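Local coordinates for protein phosphoserine phosphatase RsbX (Bacillus subtilis, PDB 3W43) that dephosphorylates the phosphoserine form of RsbS as a manganese-bound PPM-type phosphatase, and so acts as a negative regulator of sigma-B activity, at residues S23-S28 / K188-Y193; C40-G45 / I153-L158; T12-L17 / F29-D34; P161-H166 / N178-Y183. All coordinates share one frame; numbering follows the deposited sequence.

In the fold
The four contacts lie in a PPM-type phosphatase, in which two antiparallel sheets pack face to face. Interactions 1, 2 and 3 each join the sheet containing strands 27-33 and 37-45 to the one containing strands 10-17, 191-198 and 150-154. Interactions 1 and 2, with centres 8 Å apart, share four waters and both supply ligands to one manganese, so the sandwich carries its metal site at one end. Interaction 3, centred 11 Å from interaction 2, continues the interface away from the metals. Interaction 4 joins two short helices outside the sandwich, its centre 16 to 18 Å from theirs. Along the chain, interaction 1 spans both 2 and 4, while its segments alternate with those of interaction 3.

Interaction 1. Residues S23-S28 / K188-Y193; sequences SICGDS and KDDLTY. With MN (manganese (II) ion), chain B.
Asp27 OD2 is gripped by two threonine hydroxyls. Thr192 OG1 donates to it at 2.7 Å along the anti lone pair, the one turned away from OD1, and Thr155 OG1 makes a second hydrogen bond to it. The other oxygen of Asp27 faces the metal waters: water 3 donates to OD1 at 2.8 Å and also to the backbone O of Asp190, while water 2 spans Asp27 OD1 and Asp190 OD2.

Asp27 and Asp190 pass side by side, pointing opposite ways, their carboxylate planes 70° apart. With CG anti to its carbonyl carbon (chi1 -65°), Asp190 sends OD2 to Gly26 N, a bond of 2.9 Å. It is bent, with an N-H...O angle of 133°, and the N-H comes down from above the carboxylate plane. Asp190 OD1 is held from elsewhere, by the backbone N of Lys19, and takes a further bond from water 1, which also donates to Ile24 O. Cys25 SG lies beside that carboxylate, 3.7 Å from Asp190 OD1.

Neighbouring Asp189 binds manganese through OD2, and its OD1 accepts from water 4, another ligand of the ion. Asp27 and Asp190 are therefore second-shell acids. Their oxygens, as close as 4.3 Å between Asp27 OD1 and Asp190 OD2, accept hydrogen bonds from metal-bound waters, which would hold waters 2 and 3 in a set orientation on the two ions.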
loop_
_atom_site.group_PDB
_atom_site.type_symbol
_atom_site.label_atom_id
_atom_site.label_comp_id
_atom_site.label_asym_id
_atom_site.label_seq_id
_atom_site.Cartn_x
_atom_site.Cartn_y
_atom_site.Cartn_z
ATOM N N SER A 23 4.297 -20.821 1.806
ATOM C CA SER A 23 3.286 -20.812 2.868
ATOM C C SER A 23 3.187 -19.481 3.608
ATOM O O SER A 23 2.132 -19.135 4.140
ATOM C CB SER A 23 3.556 -21.943 3.850
ATOM O OG SER A 23 3.296 -23.184 3.224
ATOM N N ILE A 24 4.285 -18.735 3.634
ATOM C CA ILE A 24 4.313 -17.408 4.234
ATOM C C ILE A 24 4.551 -16.388 3.138
ATOM O O ILE A 24 5.321 -16.634 2.204
ATOM C CB ILE A 24 5.379 -17.301 5.351
ATOM C CG1 ILE A 24 5.205 -16.009 6.158
ATOM C CG2 ILE A 24 6.772 -17.432 4.802
ATOM C CD1 ILE A 24 5.606 -16.129 7.617
ATOM N N CYS A 25 3.862 -15.256 3.240
ATOM C CA CYS A 25 3.980 -14.195 2.259
ATOM C C CYS A 25 5.170 -13.293 2.546
ATOM O O CYS A 25 5.390 -12.857 3.679
ATOM C CB CYS A 25 2.700 -13.373 2.245
ATOM S SG CYS A 25 2.517 -12.346 0.770
ATOM N N GLY A 26 5.944 -13.005 1.506
ATOM C CA GLY A 26 7.013 -12.029 1.624
ATOM C C GLY A 26 6.529 -10.592 1.701
ATOM O O GLY A 26 7.276 -9.720 2.131
ATOM N N ASP A 27 5.290 -10.348 1.276
ATOM C CA ASP A 27 4.669 -9.025 1.404
ATOM C C ASP A 27 3.988 -8.947 2.770
ATOM O O ASP A 27 3.473 -9.964 3.255
ATOM C CB ASP A 27 3.540 -8.828 0.387
ATOM C CG ASP A 27 3.988 -8.770 -1.077
ATOM O OD1 ASP A 27 5.200 -8.723 -1.407
ATOM O OD2 ASP A 27 3.045 -8.773 -1.903
ATOM N N SER A 28 3.912 -7.741 3.348
ATOM C CA SER A 28 3.097 -7.507 4.543
ATOM C C SER A 28 2.300 -6.228 4.371
ATOM O O SER A 28 2.609 -5.396 3.522
ATOM C CB SER A 28 3.972 -7.367 5.797
ATOM O OG SER A 28 4.677 -8.557 6.100
ATOM N N LYS A 188 3.015 -15.860 -9.741
ATOM C CA LYS A 188 4.426 -15.717 -10.094
ATOM C C LYS A 188 5.213 -15.018 -8.995
ATOM O O LYS A 188 6.415 -15.240 -8.842
ATOM C CB LYS A 188 4.613 -15.000 -11.434
ATOM C CG LYS A 188 4.201 -15.823 -12.653
ATOM C CD LYS A 188 4.508 -15.096 -13.961
ATOM C CE LYS A 188 5.987 -15.154 -14.335
ATOM N NZ LYS A 188 6.448 -16.532 -14.696
ATOM N N ASP A 189 4.529 -14.170 -8.233
ATOM C CA ASP A 189 5.140 -13.486 -7.105
ATOM C C ASP A 189 4.072 -13.323 -6.043
ATOM O O ASP A 189 2.886 -13.436 -6.339
ATOM C CB ASP A 189 5.659 -12.108 -7.554
ATOM C CG ASP A 189 6.498 -11.409 -6.501
ATOM O OD1 ASP A 189 6.945 -12.074 -5.533
ATOM O OD2 ASP A 189 6.712 -10.182 -6.650
ATOM N N ASP A 190 4.493 -13.027 -4.813
ATOM C CA ASP A 190 3.582 -12.511 -3.797
ATOM C C ASP A 190 2.824 -11.332 -4.382
ATOM O O ASP A 190 3.403 -10.478 -5.070
ATOM C CB ASP A 190 4.350 -12.044 -2.563
ATOM C CG ASP A 190 5.053 -13.180 -1.829
ATOM O OD1 ASP A 190 4.491 -14.294 -1.708
ATOM O OD2 ASP A 190 6.180 -12.952 -1.342
ATOM N N LEU A 191 1.534 -11.261 -4.079
ATOM C CA LEU A 191 0.679 -10.222 -4.628
ATOM C C LEU A 191 -0.210 -9.668 -3.516
ATOM O O LEU A 191 -0.967 -10.424 -2.901
ATOM C CB LEU A 191 -0.151 -10.805 -5.776
ATOM C CG LEU A 191 -0.955 -9.870 -6.666
ATOM C CD1 LEU A 191 -1.361 -10.623 -7.916
ATOM C CD2 LEU A 191 -2.172 -9.338 -5.941
ATOM N N THR A 192 -0.100 -8.360 -3.264
ATOM C CA THR A 192 -0.875 -7.694 -2.221
ATOM C C THR A 192 -1.427 -6.396 -2.785
ATOM O O THR A 192 -0.687 -5.625 -3.407
ATOM C CB THR A 192 0.022 -7.348 -1.013
ATOM O OG1 THR A 192 0.676 -8.532 -0.547
ATOM C CG2 THR A 192 -0.791 -6.770 0.137
ATOM N N TYR A 193 -2.697 -6.115 -2.531
ATOM C CA TYR A 193 -3.214 -4.790 -2.802
ATOM C C TYR A 193 -4.241 -4.378 -1.776
ATOM O O TYR A 193 -4.910 -5.218 -1.174
ATOM C CB TYR A 193 -3.760 -4.645 -4.229
ATOM C CG TYR A 193 -4.939 -5.507 -4.623
ATOM C CD1 TYR A 193 -6.256 -5.145 -4.313
ATOM C CD2 TYR A 193 -4.738 -6.665 -5.379
ATOM C CE1 TYR A 193 -7.332 -5.944 -4.723
ATOM C CE2 TYR A 193 -5.795 -7.440 -5.803
ATOM C CZ TYR A 193 -7.084 -7.092 -5.469
ATOM O OH TYR A 193 -8.107 -7.900 -5.913
HETATM MN MN MN B . 7.351 -8.611 -5.165
HETATM O O HOH W 1 6.258 -15.897 -0.287
HETATM O O HOH W 2 7.414 -10.581 -1.321
HETATM O O HOH W 3 5.435 -8.909 -4.166
HETATM O O HOH W 4 8.373 -10.281 -4.163
HETATM O O HOH W 5 9.364 -8.186 -6.047
#

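Interaction 2. Residues C40-G45 / I153-L158; sequences CAVADG and IHTDGL. With MN (manganese (II) ion), chain B; MN (manganese (II) ion), chain C.
Residues 40-44 and 153-156 run almost parallel, 4° apart in direction, with Val42 CA 7.2 Å from Ile153 CA and no hydrogen bond between the segments, because strands 37-45 and 150-154 belong to the two facing sheets of the PPM-type beta sandwich. The gap is filled by side chains. Val42 and Ile153 lie alongside each other, their CG2 methyls 3.7 Å apart, and Ile153 CD1 reaches Cys40 SG. Next along, Val42 CG1 meets Thr155 CG2 at 3.5 Å, Thr155 lying roughly perpendicular to the valine. Thr155 turns its methyl to the valine because OG1 stands between the backbone N and the carbonyl carbon (chi1 63°), from where the hydroxyl, besides its bond to Asp27, is hydrogen-bonded by Thr192 N.

Beyond this apolar layer lies the binuclear manganese site. Asp44 bridges it: OD2 binds one ion and OD1 the other, which also takes Gly45 O and Gly47 O. Asp156 OD1 binds the first ion, 2.1 Å away, and Asp189 completes its protein ligands. The carboxylates of Asp44 and Asp156 stand nearly perpendicular, and the shared cation lets Asp44 OD2 and Asp156 OD1 come within 3.0 Å. Water 4 bridges both ions; in relatives of this family such a water is thought to be the nucleophile. Water 5, a further ligand of the first ion, donates to Asp156 OD2.

The loop carrying Asp156 is a type I turn from Thr155 to Leu158. Thr155 O accepts from Leu158 N and, on the opposite face of its plane, from His154 ND1 at 2.9 Å, nearly straight at 168°.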
loop_
_atom_site.group_PDB
_atom_site.type_symbol
_atom_site.label_atom_id
_atom_site.label_comp_id
_atom_site.label_asym_id
_atom_site.label_seq_id
_atom_site.Cartn_x
_atom_site.Cartn_y
_atom_site.Cartn_z
ATOM N N CYS A 40 -2.124 3.291 6.422
ATOM C CA CYS A 40 -2.089 2.166 5.498
ATOM C C CYS A 40 -0.673 1.999 4.992
ATOM O O CYS A 40 -0.130 2.932 4.420
ATOM C CB CYS A 40 -3.014 2.486 4.310
ATOM S SG CYS A 40 -3.144 1.164 3.123
ATOM N N ALA A 41 -0.091 0.816 5.180
ATOM C CA ALA A 41 1.250 0.532 4.678
ATOM C C ALA A 41 1.278 -0.808 3.996
ATOM O O ALA A 41 0.645 -1.760 4.458
ATOM C CB ALA A 41 2.266 0.569 5.800
ATOM N N VAL A 42 2.035 -0.889 2.911
ATOM C CA VAL A 42 2.236 -2.146 2.205
ATOM C C VAL A 42 3.732 -2.275 1.961
ATOM O O VAL A 42 4.358 -1.322 1.497
ATOM C CB VAL A 42 1.457 -2.153 0.860
ATOM C CG1 VAL A 42 1.732 -3.412 0.083
ATOM C CG2 VAL A 42 -0.042 -1.990 1.097
ATOM N N ALA A 43 4.292 -3.442 2.273
ATOM C CA ALA A 43 5.722 -3.683 2.135
ATOM C C ALA A 43 5.995 -5.004 1.436
ATOM O O ALA A 43 5.296 -5.988 1.646
ATOM C CB ALA A 43 6.393 -3.670 3.495
ATOM N N ASP A 44 7.014 -5.006 0.586
ATOM C CA ASP A 44 7.424 -6.186 -0.154
ATOM C C ASP A 44 8.866 -6.513 0.249
ATOM O O ASP A 44 9.790 -5.807 -0.119
ATOM C CB ASP A 44 7.305 -5.872 -1.650
ATOM C CG ASP A 44 7.735 -7.038 -2.531
ATOM O OD1 ASP A 44 8.217 -8.052 -1.982
ATOM O OD2 ASP A 44 7.576 -6.952 -3.768
ATOM N N GLY A 45 9.038 -7.548 1.068
ATOM C CA GLY A 45 10.372 -7.945 1.500
ATOM C C GLY A 45 11.136 -8.510 0.322
ATOM O O GLY A 45 10.562 -9.177 -0.528
ATOM N N ILE A 153 -3.139 0.684 -3.399
ATOM C CA ILE A 153 -1.712 0.509 -3.190
ATOM C C ILE A 153 -1.426 -0.959 -3.476
ATOM O O ILE A 153 -2.127 -1.837 -2.963
ATOM C CB ILE A 153 -1.274 0.843 -1.743
ATOM C CG1 ILE A 153 -1.548 2.309 -1.417
ATOM C CG2 ILE A 153 0.212 0.542 -1.543
ATOM C CD1 ILE A 153 -1.338 2.663 0.051
ATOM N N HIS A 154 -0.408 -1.262 -4.272
ATOM C CA HIS A 154 -0.148 -2.653 -4.621
ATOM C C HIS A 154 1.312 -2.979 -4.769
ATOM O O HIS A 154 2.113 -2.148 -5.243
ATOM C CB HIS A 154 -0.938 -3.084 -5.870
ATOM C CG HIS A 154 -0.495 -2.460 -7.162
ATOM N ND1 HIS A 154 0.516 -2.994 -7.930
ATOM C CD2 HIS A 154 -0.978 -1.402 -7.861
ATOM C CE1 HIS A 154 0.653 -2.278 -9.032
ATOM N NE2 HIS A 154 -0.249 -1.312 -9.022
ATOM N N THR A 155 1.660 -4.197 -4.375
ATOM C CA THR A 155 2.999 -4.692 -4.658
ATOM C C THR A 155 3.160 -5.090 -6.115
ATOM O O THR A 155 2.189 -5.175 -6.881
ATOM C CB THR A 155 3.406 -5.850 -3.727
ATOM O OG1 THR A 155 2.529 -6.965 -3.939
ATOM C CG2 THR A 155 3.374 -5.414 -2.274
ATOM N N ASP A 156 4.411 -5.323 -6.492
ATOM C CA ASP A 156 4.770 -5.609 -7.871
ATOM C C ASP A 156 4.312 -6.991 -8.355
ATOM O O ASP A 156 4.450 -7.302 -9.527
ATOM C CB ASP A 156 6.273 -5.376 -8.090
ATOM C CG ASP A 156 7.148 -6.254 -7.211
ATOM O OD1 ASP A 156 6.647 -7.250 -6.649
ATOM O OD2 ASP A 156 8.359 -5.942 -7.090
ATOM N N GLY A 157 3.761 -7.814 -7.470
ATOM C CA GLY A 157 3.113 -9.040 -7.893
ATOM C C GLY A 157 1.875 -8.757 -8.718
ATOM O O GLY A 157 1.429 -9.622 -9.456
ATOM N N LEU A 158 1.301 -7.562 -8.572
ATOM C CA LEU A 158 0.158 -7.132 -9.369
ATOM C C LEU A 158 0.676 -6.236 -10.484
ATOM O O LEU A 158 1.233 -5.154 -10.231
ATOM C CB LEU A 158 -0.871 -6.390 -8.511
ATOM C CG LEU A 158 -2.122 -5.892 -9.251
ATOM C CD1 LEU A 158 -2.985 -7.067 -9.634
ATOM C CD2 LEU A 158 -2.916 -4.920 -8.405
HETATM MN MN MN B . 7.351 -8.611 -5.165
HETATM MN MN MN C . 9.297 -9.855 -2.260
HETATM O O HOH W 6 6.344 -4.636 -4.600
HETATM O O HOH W 5 9.364 -8.186 -6.047
HETATM O O HOH W 4 8.373 -10.281 -4.163
HETATM O O HOH W 3 5.435 -8.909 -4.166
HETATM O O HOH W 2 7.414 -10.581 -1.321
HETATM O O HOH W 7 10.678 -8.606 -3.621
#

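Interaction 3. Residues T12-L17 / F29-D34; sequences TLVYQL and FFMKAD
Val14 sets CG1 squarely on one face of the Phe29 ring, a CH-pi contact 3.7 Å from the centroid and only 10° off the ring normal. Its other methyl, CG2, runs alongside the end of Met31, 3.6 Å from Met31 CE. The same Met31 methyl meets Thr12 tip to tip, at 3.4 Å from Thr12 OG1. A bend at the last torsion of Met31 turns CE into this position between the two residues of the facing strand.

Gln16 NE2 lies at the edge of the phenyl ring, near its plane and 3.9 Å from Phe29 CD2, with the amide itself tilted 67° to the ring. Strands 12-17 and 29-33 run antiparallel at 165°, yet their axes are 10.0 Å apart and no hydrogen bond joins them, since each belongs to a different sheet of the beta sandwich.

Further out, Thr192 OG1 is hydrogen-bonded to Gln16 NE2 and so anchors the amide at the ring edge. Ile194, on the next strand of the sheet holding Val14, touches both Val14 and Met31, and Leu38 of strand 37-45 lies against Met31 within the other sheet.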
loop_
_atom_site.group_PDB
_atom_site.type_symbol
_atom_site.label_atom_id
_atom_site.label_comp_id
_atom_site.label_asym_id
_atom_site.label_seq_id
_atom_site.Cartn_x
_atom_site.Cartn_y
_atom_site.Cartn_z
ATOM N N THR A 12 -12.784 -0.284 2.534
ATOM C CA THR A 12 -11.547 -0.867 2.054
ATOM C C THR A 12 -11.672 -2.354 1.771
ATOM O O THR A 12 -12.509 -3.062 2.334
ATOM C CB THR A 12 -10.384 -0.662 3.051
ATOM O OG1 THR A 12 -10.719 -1.262 4.304
ATOM C CG2 THR A 12 -10.085 0.804 3.268
ATOM N N LEU A 13 -10.793 -2.822 0.899
ATOM C CA LEU A 13 -10.622 -4.239 0.618
ATOM C C LEU A 13 -9.130 -4.515 0.489
ATOM O O LEU A 13 -8.437 -3.863 -0.297
ATOM C CB LEU A 13 -11.369 -4.619 -0.671
ATOM C CG LEU A 13 -11.395 -6.106 -1.070
ATOM C CD1 LEU A 13 -12.638 -6.431 -1.907
ATOM C CD2 LEU A 13 -10.134 -6.542 -1.806
ATOM N N VAL A 14 -8.660 -5.492 1.257
ATOM C CA VAL A 14 -7.279 -5.978 1.164
ATOM C C VAL A 14 -7.302 -7.360 0.532
ATOM O O VAL A 14 -8.108 -8.202 0.923
ATOM C CB VAL A 14 -6.618 -6.100 2.554
ATOM C CG1 VAL A 14 -5.159 -6.560 2.444
ATOM C CG2 VAL A 14 -6.728 -4.805 3.347
ATOM N N TYR A 15 -6.419 -7.576 -0.440
ATOM C CA TYR A 15 -6.256 -8.867 -1.092
ATOM C C TYR A 15 -4.800 -9.283 -0.997
ATOM O O TYR A 15 -3.914 -8.461 -1.232
ATOM C CB TYR A 15 -6.669 -8.789 -2.577
ATOM C CG TYR A 15 -6.456 -10.103 -3.334
ATOM C CD1 TYR A 15 -5.203 -10.435 -3.876
ATOM C CD2 TYR A 15 -7.485 -11.036 -3.460
ATOM C CE1 TYR A 15 -4.985 -11.645 -4.534
ATOM C CE2 TYR A 15 -7.280 -12.246 -4.144
ATOM C CZ TYR A 15 -6.021 -12.545 -4.669
ATOM O OH TYR A 15 -5.784 -13.742 -5.329
ATOM N N GLN A 16 -4.551 -10.550 -0.682
ATOM C CA GLN A 16 -3.191 -11.078 -0.716
ATOM C C GLN A 16 -3.142 -12.527 -1.138
ATOM O O GLN A 16 -3.941 -13.339 -0.677
ATOM C CB GLN A 16 -2.517 -10.933 0.639
ATOM C CG GLN A 16 -1.040 -11.229 0.632
ATOM C CD GLN A 16 -0.404 -10.913 1.959
ATOM O OE1 GLN A 16 -0.563 -11.660 2.921
ATOM N NE2 GLN A 16 0.322 -9.802 2.026
ATOM N N LEU A 17 -2.180 -12.864 -1.988
ATOM C CA LEU A 17 -1.930 -14.259 -2.354
ATOM C C LEU A 17 -0.436 -14.498 -2.435
ATOM O O LEU A 17 0.290 -13.714 -3.053
ATOM C CB LEU A 17 -2.608 -14.612 -3.687
ATOM C CG LEU A 17 -2.418 -16.001 -4.293
ATOM C CD1 LEU A 17 -2.908 -17.067 -3.341
ATOM C CD2 LEU A 17 -3.158 -16.067 -5.612
ATOM N N PHE A 29 1.278 -6.057 5.192
ATOM C CA PHE A 29 0.541 -4.812 5.209
ATOM C C PHE A 29 0.103 -4.500 6.628
ATOM O O PHE A 29 0.017 -5.388 7.475
ATOM C CB PHE A 29 -0.671 -4.878 4.275
ATOM C CG PHE A 29 -1.677 -5.913 4.685
ATOM C CD1 PHE A 29 -2.711 -5.605 5.565
ATOM C CD2 PHE A 29 -1.559 -7.224 4.223
ATOM C CE1 PHE A 29 -3.615 -6.592 5.972
ATOM C CE2 PHE A 29 -2.455 -8.209 4.609
ATOM C CZ PHE A 29 -3.479 -7.896 5.492
ATOM N N PHE A 30 -0.167 -3.224 6.869
ATOM C CA PHE A 30 -0.842 -2.796 8.073
ATOM C C PHE A 30 -1.861 -1.744 7.716
ATOM O O PHE A 30 -1.547 -0.813 6.960
ATOM C CB PHE A 30 0.111 -2.199 9.119
ATOM C CG PHE A 30 -0.611 -1.792 10.375
ATOM C CD1 PHE A 30 -1.028 -2.774 11.270
ATOM C CD2 PHE A 30 -0.964 -0.464 10.620
ATOM C CE1 PHE A 30 -1.743 -2.453 12.405
ATOM C CE2 PHE A 30 -1.690 -0.129 11.762
ATOM C CZ PHE A 30 -2.078 -1.126 12.652
ATOM N N MET A 31 -3.062 -1.849 8.274
ATOM C CA MET A 31 -4.049 -0.805 8.061
ATOM C C MET A 31 -4.941 -0.627 9.274
ATOM O O MET A 31 -5.351 -1.605 9.905
ATOM C CB MET A 31 -4.879 -1.111 6.816
ATOM C CG MET A 31 -5.849 -0.004 6.472
ATOM S SD MET A 31 -6.526 -0.112 4.818
ATOM C CE MET A 31 -7.387 -1.660 4.928
ATOM N N LYS A 32 -5.234 0.626 9.603
ATOM C CA LYS A 32 -6.151 0.943 10.688
ATOM C C LYS A 32 -6.908 2.187 10.280
ATOM O O LYS A 32 -6.303 3.212 9.984
ATOM C CB LYS A 32 -5.375 1.201 11.991
ATOM C CG LYS A 32 -6.207 1.584 13.221
ATOM C CD LYS A 32 -5.313 1.865 14.447
ATOM C CE LYS A 32 -4.590 3.219 14.363
ATOM N NZ LYS A 32 -3.662 3.509 15.519
ATOM N N ALA A 33 -8.235 2.082 10.277
ATOM C CA ALA A 33 -9.115 3.209 10.000
ATOM C C ALA A 33 -9.972 3.426 11.238
ATOM O O ALA A 33 -10.579 2.483 11.757
ATOM C CB ALA A 33 -10.008 2.915 8.799
ATOM N N ASP A 34 -10.015 4.654 11.721
ATOM C CA ASP A 34 -10.880 4.976 12.845
ATOM C C ASP A 34 -11.705 6.201 12.481
ATOM O O ASP A 34 -11.815 6.531 11.305
ATOM C CB ASP A 34 -10.077 5.133 14.146
ATOM C CG ASP A 34 -8.979 6.165 14.053
ATOM O OD1 ASP A 34 -9.176 7.230 13.434
ATOM O OD2 ASP A 34 -7.900 5.909 14.620
#

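Interaction 4. Residues P161-H166 / N178-Y183; sequences PDIRSH and NSLKMY
The His166 imidazole carries Leu180 CD2 over one face, a CH-pi contact 3.9 Å from the ring centroid and 19° off the normal, displaced toward the rim. Around its edge, in the ring plane, sit Ser179 OG, the backbone O of Asp162 and water 9, and the methyl CE of Met182 comes to CE1 near the same plane. Tyr183 has Met182 CG over the centre of one ring face, and its own edge approaches His166, with CE2 4.1 Å from His166 NE2. Water 9 links that NE2 to Tyr183 OH.

The polar bond across the contact is His166 ND1 to Ser179 OG, 2.9 Å long and almost perfectly straight at 176°, with the oxygen only 3° out of the imidazole plane. Ser179 OG has its own partner in Ile176 O, three residues back, and it accepts as well from water 8, which also donates to His166 O. The hydroxyl is thus held by three groups, while the straight bond and the leucine on the face fix the turn of the imidazole.

The same Leu180 methyl, CD2, also touches Ile163 CD1 at 4.0 Å. His166 lies on helix 163-169, and Ser179 lies on helix 173-179; this contact ties the two short helices together, while Ile163 and Leu180 both pack on Ile152 of strand 150-154, and Ile163 also reaches Ile113 of strand 111-115.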
loop_
_atom_site.group_PDB
_atom_site.type_symbol
_atom_site.label_atom_id
_atom_site.label_comp_id
_atom_site.label_asym_id
_atom_site.label_seq_id
_atom_site.Cartn_x
_atom_site.Cartn_y
_atom_site.Cartn_z
ATOM N N PRO A 161 -0.943 -2.169 -15.942
ATOM C CA PRO A 161 -0.686 -0.834 -16.501
ATOM C C PRO A 161 -1.943 0.009 -16.747
ATOM O O PRO A 161 -1.853 1.237 -16.760
ATOM C CB PRO A 161 0.044 -1.124 -17.820
ATOM C CG PRO A 161 -0.138 -2.579 -18.090
ATOM C CD PRO A 161 -0.369 -3.247 -16.772
ATOM N N ASP A 162 -3.100 -0.630 -16.914
ATOM C CA ASP A 162 -4.326 0.123 -17.146
ATOM C C ASP A 162 -5.143 0.227 -15.856
ATOM O O ASP A 162 -6.362 0.331 -15.909
ATOM C CB ASP A 162 -5.137 -0.544 -18.268
ATOM C CG ASP A 162 -6.177 0.375 -18.900
ATOM O OD1 ASP A 162 -6.032 1.622 -18.863
ATOM O OD2 ASP A 162 -7.155 -0.170 -19.463
ATOM N N ILE A 163 -4.472 0.242 -14.701
ATOM C CA ILE A 163 -5.158 0.317 -13.403
ATOM C C ILE A 163 -6.127 1.499 -13.295
ATOM O O ILE A 163 -7.192 1.355 -12.696
ATOM C CB ILE A 163 -4.146 0.306 -12.218
ATOM C CG1 ILE A 163 -4.856 0.219 -10.864
ATOM C CG2 ILE A 163 -3.222 1.519 -12.243
ATOM C CD1 ILE A 163 -5.671 -1.048 -10.642
ATOM N N ARG A 164 -5.778 2.652 -13.871
ATOM C CA ARG A 164 -6.642 3.826 -13.730
ATOM C C ARG A 164 -8.016 3.591 -14.364
ATOM O O ARG A 164 -9.023 4.065 -13.839
ATOM C CB ARG A 164 -5.953 5.097 -14.238
ATOM C CG ARG A 164 -4.922 5.616 -13.241
ATOM C CD ARG A 164 -4.117 6.794 -13.752
ATOM N NE ARG A 164 -3.132 6.396 -14.748
ATOM C CZ ARG A 164 -3.094 6.815 -16.010
ATOM N NH1 ARG A 164 -3.988 7.680 -16.468
ATOM N NH2 ARG A 164 -2.139 6.371 -16.816
ATOM N N SER A 165 -8.072 2.829 -15.456
ATOM C CA SER A 165 -9.345 2.464 -16.080
ATOM C C SER A 165 -10.217 1.638 -15.132
ATOM O O SER A 165 -11.428 1.834 -15.067
ATOM C CB SER A 165 -9.119 1.701 -17.393
ATOM O OG SER A 165 -8.686 0.367 -17.168
ATOM N N HIS A 166 -9.592 0.709 -14.397
ATOM C CA HIS A 166 -10.306 -0.130 -13.415
ATOM C C HIS A 166 -10.892 0.730 -12.310
ATOM O O HIS A 166 -12.037 0.545 -11.914
ATOM C CB HIS A 166 -9.393 -1.187 -12.797
ATOM C CG HIS A 166 -8.994 -2.264 -13.745
ATOM N ND1 HIS A 166 -9.558 -3.519 -13.723
ATOM C CD2 HIS A 166 -8.077 -2.279 -14.739
ATOM C CE1 HIS A 166 -9.007 -4.259 -14.669
ATOM N NE2 HIS A 166 -8.113 -3.527 -15.306
ATOM N N ASN A 178 -12.955 -7.568 -8.135
ATOM C CA ASN A 178 -13.387 -8.590 -9.096
ATOM C C ASN A 178 -12.812 -8.352 -10.490
ATOM O O ASN A 178 -12.406 -9.299 -11.159
ATOM C CB ASN A 178 -14.909 -8.682 -9.159
ATOM C CG ASN A 178 -15.505 -9.281 -7.907
ATOM O OD1 ASN A 178 -14.843 -10.016 -7.158
ATOM N ND2 ASN A 178 -16.770 -8.985 -7.679
ATOM N N SER A 179 -12.741 -7.089 -10.915
ATOM C CA SER A 179 -12.200 -6.783 -12.237
ATOM C C SER A 179 -10.693 -7.041 -12.354
ATOM O O SER A 179 -10.176 -7.128 -13.464
ATOM C CB SER A 179 -12.523 -5.343 -12.659
ATOM O OG SER A 179 -11.688 -4.381 -12.017
ATOM N N LEU A 180 -10.012 -7.163 -11.211
ATOM C CA LEU A 180 -8.577 -7.435 -11.157
ATOM C C LEU A 180 -8.250 -8.921 -11.034
ATOM O O LEU A 180 -7.072 -9.304 -11.072
ATOM C CB LEU A 180 -7.931 -6.697 -9.982
ATOM C CG LEU A 180 -7.915 -5.173 -10.094
ATOM C CD1 LEU A 180 -7.438 -4.563 -8.799
ATOM C CD2 LEU A 180 -7.081 -4.714 -11.274
ATOM N N LYS A 181 -9.270 -9.764 -10.885
ATOM C CA LYS A 181 -9.058 -11.190 -10.615
ATOM C C LYS A 181 -8.145 -11.850 -11.640
ATOM O O LYS A 181 -7.308 -12.704 -11.305
ATOM C CB LYS A 181 -10.405 -11.917 -10.573
ATOM C CG LYS A 181 -10.298 -13.418 -10.419
ATOM C CD LYS A 181 -9.854 -13.761 -9.025
ATOM C CE LYS A 181 -9.649 -15.265 -8.851
ATOM N NZ LYS A 181 -10.747 -16.099 -9.403
ATOM N N MET A 182 -8.306 -11.457 -12.896
ATOM C CA MET A 182 -7.496 -12.044 -13.959
ATOM C C MET A 182 -5.991 -11.916 -13.718
ATOM O O MET A 182 -5.213 -12.714 -14.244
ATOM C CB MET A 182 -7.865 -11.476 -15.319
ATOM C CG MET A 182 -7.600 -9.998 -15.465
ATOM S SD MET A 182 -8.201 -9.448 -17.060
ATOM C CE MET A 182 -8.395 -7.698 -16.766
ATOM N N TYR A 183 -5.588 -10.924 -12.923
ATOM C CA TYR A 183 -4.175 -10.664 -12.645
ATOM C C TYR A 183 -3.643 -11.389 -11.430
ATOM O O TYR A 183 -2.471 -11.242 -11.102
ATOM C CB TYR A 183 -3.946 -9.165 -12.464
ATOM C CG TYR A 183 -4.318 -8.395 -13.687
ATOM C CD1 TYR A 183 -3.647 -8.615 -14.891
ATOM C CD2 TYR A 183 -5.366 -7.481 -13.670
ATOM C CE1 TYR A 183 -3.994 -7.926 -16.034
ATOM C CE2 TYR A 183 -5.713 -6.769 -14.815
ATOM C CZ TYR A 183 -5.024 -7.006 -15.995
ATOM O OH TYR A 183 -5.359 -6.330 -17.137
HETATM O O HOH W 8 -13.349 -2.013 -12.279
HETATM O O HOH W 9 -6.892 -4.357 -17.635
#